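Putative uncharacterized protein (PDB 5BYP) is of unknown function but has a lipocalin-like domain of the calycin clan, a family in which such barrels often bind small hydrophobic molecules. Local coordinates at residues 66-71 with 93-98. Sequence-based numbering, arbitrary orientation.
Sequences ITLWPD and FGWGDT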
loop_
_atom_site.group_PDB
_atom_site.type_symbol
_atom_site.label_atom_id
_atom_site.label_comp_id
_atom_site.label_asym_id
_atom_site.label_seq_id
_atom_site.Cartn_x
_atom_site.Cartn_y
_atom_site.Cartn_z
ATOM N N ILE A 66 -1.387 2.631 7.203
ATOM C CA ILE A 66 -0.108 2.689 6.512
ATOM C C ILE A 66 0.284 4.151 6.265
ATOM O O ILE A 66 -0.472 4.915 5.649
ATOM C CB ILE A 66 -0.089 1.869 5.202
ATOM C CG1 ILE A 66 -0.747 0.454 5.377
ATOM C CG2 ILE A 66 1.346 1.776 4.694
ATOM C CD1 ILE A 66 -0.816 -0.394 4.108
ATOM N N THR A 67 1.468 4.531 6.763
ATOM C CA THR A 67 2.042 5.871 6.608
ATOM C C THR A 67 3.356 5.749 5.860
ATOM O O THR A 67 4.185 4.911 6.217
ATOM C CB THR A 67 2.222 6.549 7.972
ATOM O OG1 THR A 67 1.015 6.434 8.728
ATOM C CG2 THR A 67 2.625 8.004 7.857
ATOM N N LEU A 68 3.537 6.549 4.795
ATOM C CA LEU A 68 4.772 6.526 4.009
ATOM C C LEU A 68 5.822 7.477 4.572
ATOM O O LEU A 68 5.504 8.618 4.930
ATOM C CB LEU A 68 4.521 6.880 2.548
ATOM C CG LEU A 68 3.705 5.922 1.726
ATOM C CD1 LEU A 68 3.889 6.213 0.280
ATOM C CD2 LEU A 68 4.087 4.470 2.008
ATOM N N TRP A 69 7.092 7.042 4.527
ATOM C CA TRP A 69 8.218 7.823 4.982
ATOM C C TRP A 69 8.926 8.534 3.811
ATOM O O TRP A 69 9.166 7.919 2.773
ATOM C CB TRP A 69 9.199 6.935 5.733
ATOM C CG TRP A 69 10.101 7.734 6.608
ATOM C CD1 TRP A 69 11.350 8.173 6.294
ATOM C CD2 TRP A 69 9.731 8.410 7.830
ATOM N NE1 TRP A 69 11.836 8.972 7.303
ATOM C CE2 TRP A 69 10.853 9.154 8.245
ATOM C CE3 TRP A 69 8.561 8.434 8.625
ATOM C CZ2 TRP A 69 10.863 9.887 9.429
ATOM C CZ3 TRP A 69 8.575 9.153 9.801
ATOM C CH2 TRP A 69 9.724 9.850 10.209
ATOM N N PRO A 70 9.246 9.847 3.916
ATOM C CA PRO A 70 9.076 10.755 5.065
ATOM C C PRO A 70 7.643 11.211 5.236
ATOM O O PRO A 70 6.937 11.437 4.253
ATOM C CB PRO A 70 9.983 11.934 4.697
ATOM C CG PRO A 70 9.958 11.968 3.205
ATOM C CD PRO A 70 9.902 10.538 2.783
ATOM N N ASP A 71 7.231 11.376 6.487
ATOM C CA ASP A 71 5.899 11.832 6.814
ATOM C C ASP A 71 5.839 13.369 6.682
ATOM O O ASP A 71 6.808 13.967 6.245
ATOM C CB ASP A 71 5.505 11.341 8.209
ATOM C CG ASP A 71 6.372 11.803 9.383
ATOM O OD1 ASP A 71 7.377 12.557 9.145
ATOM O OD2 ASP A 71 6.049 11.423 10.542
ATOM N N PHE A 93 0.032 4.752 -5.246
ATOM C CA PHE A 93 -0.813 4.827 -4.076
ATOM C C PHE A 93 -2.067 5.633 -4.329
ATOM O O PHE A 93 -3.161 5.086 -4.199
ATOM C CB PHE A 93 -0.045 5.394 -2.887
ATOM C CG PHE A 93 1.107 4.525 -2.475
ATOM C CD1 PHE A 93 0.889 3.316 -1.822
ATOM C CD2 PHE A 93 2.413 4.881 -2.792
ATOM C CE1 PHE A 93 1.963 2.519 -1.408
ATOM C CE2 PHE A 93 3.483 4.081 -2.392
ATOM C CZ PHE A 93 3.253 2.919 -1.671
ATOM N N GLY A 94 -1.905 6.921 -4.648
ATOM C CA GLY A 94 -3.018 7.841 -4.850
ATOM C C GLY A 94 -3.664 8.210 -3.531
ATOM O O GLY A 94 -4.819 8.624 -3.499
ATOM N N TRP A 95 -2.912 8.080 -2.436
ATOM C CA TRP A 95 -3.389 8.328 -1.070
ATOM C C TRP A 95 -3.484 9.820 -0.721
ATOM O O TRP A 95 -3.823 10.157 0.427
ATOM C CB TRP A 95 -2.474 7.637 -0.047
ATOM C CG TRP A 95 -2.403 6.145 -0.175
ATOM C CD1 TRP A 95 -3.187 5.342 -0.953
ATOM C CD2 TRP A 95 -1.572 5.271 0.595
ATOM N NE1 TRP A 95 -2.850 4.022 -0.758
ATOM C CE2 TRP A 95 -1.854 3.951 0.178
ATOM C CE3 TRP A 95 -0.553 5.481 1.546
ATOM C CZ2 TRP A 95 -1.166 2.852 0.677
ATOM C CZ3 TRP A 95 0.142 4.390 2.026
ATOM C CH2 TRP A 95 -0.172 3.093 1.604
ATOM N N GLY A 96 -3.172 10.687 -1.682
ATOM C CA GLY A 96 -3.260 12.128 -1.498
ATOM C C GLY A 96 -2.068 12.724 -0.795
ATOM O O GLY A 96 -1.113 12.013 -0.465
ATOM N N ASP A 97 -2.147 14.029 -0.501
ATOM C CA ASP A 97 -1.071 14.830 0.103
ATOM C C ASP A 97 -0.559 14.266 1.438
ATOM O O ASP A 97 0.613 14.469 1.779
ATOM C CB ASP A 97 -1.567 16.266 0.317
ATOM C CG ASP A 97 -0.537 17.220 0.860
ATOM O OD1 ASP A 97 0.363 17.653 0.072
ATOM O OD2 ASP A 97 -0.615 17.544 2.057
ATOM N N THR A 98 -1.424 13.586 2.193
ATOM C CA THR A 98 -1.061 13.120 3.530
ATOM C C THR A 98 -0.017 11.951 3.486
ATOM O O THR A 98 0.790 11.833 4.415
ATOM C CB THR A 98 -2.323 12.749 4.327
ATOM O OG1 THR A 98 -1.996 12.683 5.710
ATOM C CG2 THR A 98 -2.963 11.433 3.877
#
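L68 meets two aromatic rings of the loop 93-98 at once, and the difference between the two encounters shows how a branched side chain can serve unlike surfaces. Its CD1 methyl sits over one face of the F93 phenyl ring, 3.9 Å from the centroid and 29° off the ring normal, a CH-pi contact displaced toward the CE2 side. Against W95 the same leucine runs at about a right angle, its CG 3.9 Å from W95 CZ3 at a slant, while L68 CD2 touches each ring separately, 3.9 Å from W95 CZ3 and 4.1 Å from F93 CZ. I66, two residues earlier on the strand, meets the indole differently. Its CG2 branch, turned anti to the backbone N, comes to the indole edge near the ring plane, 3.7 Å from W95 CH2, and CB follows at 3.8 Å from the same atom. The six-membered end of the indole thus reaches the strand between I66 and L68. Within the loop, F93 CD1 stands 3.3 Å above one indole face, toward its rim. Were L68 cut back to alanine, the F93 face is likely to lose its methyl partner and W95 CZ3 its leucine neighbour, with both rings freer to shift. No hydrogen bond joins the two segments here; the association is apolar and buried, consistent with the interior of a lipocalin-like, calycin-type barrel. F93 also packs edge-to-face with F53, and F39 touches both I66 and L68. Strand 63-68 lies between strands 51-60 and 100-108, and the loop after helix 87-92 lays F93 and W95 against it before the chain enters strand 100-108; W95 also touches R101 and F103 of that strand.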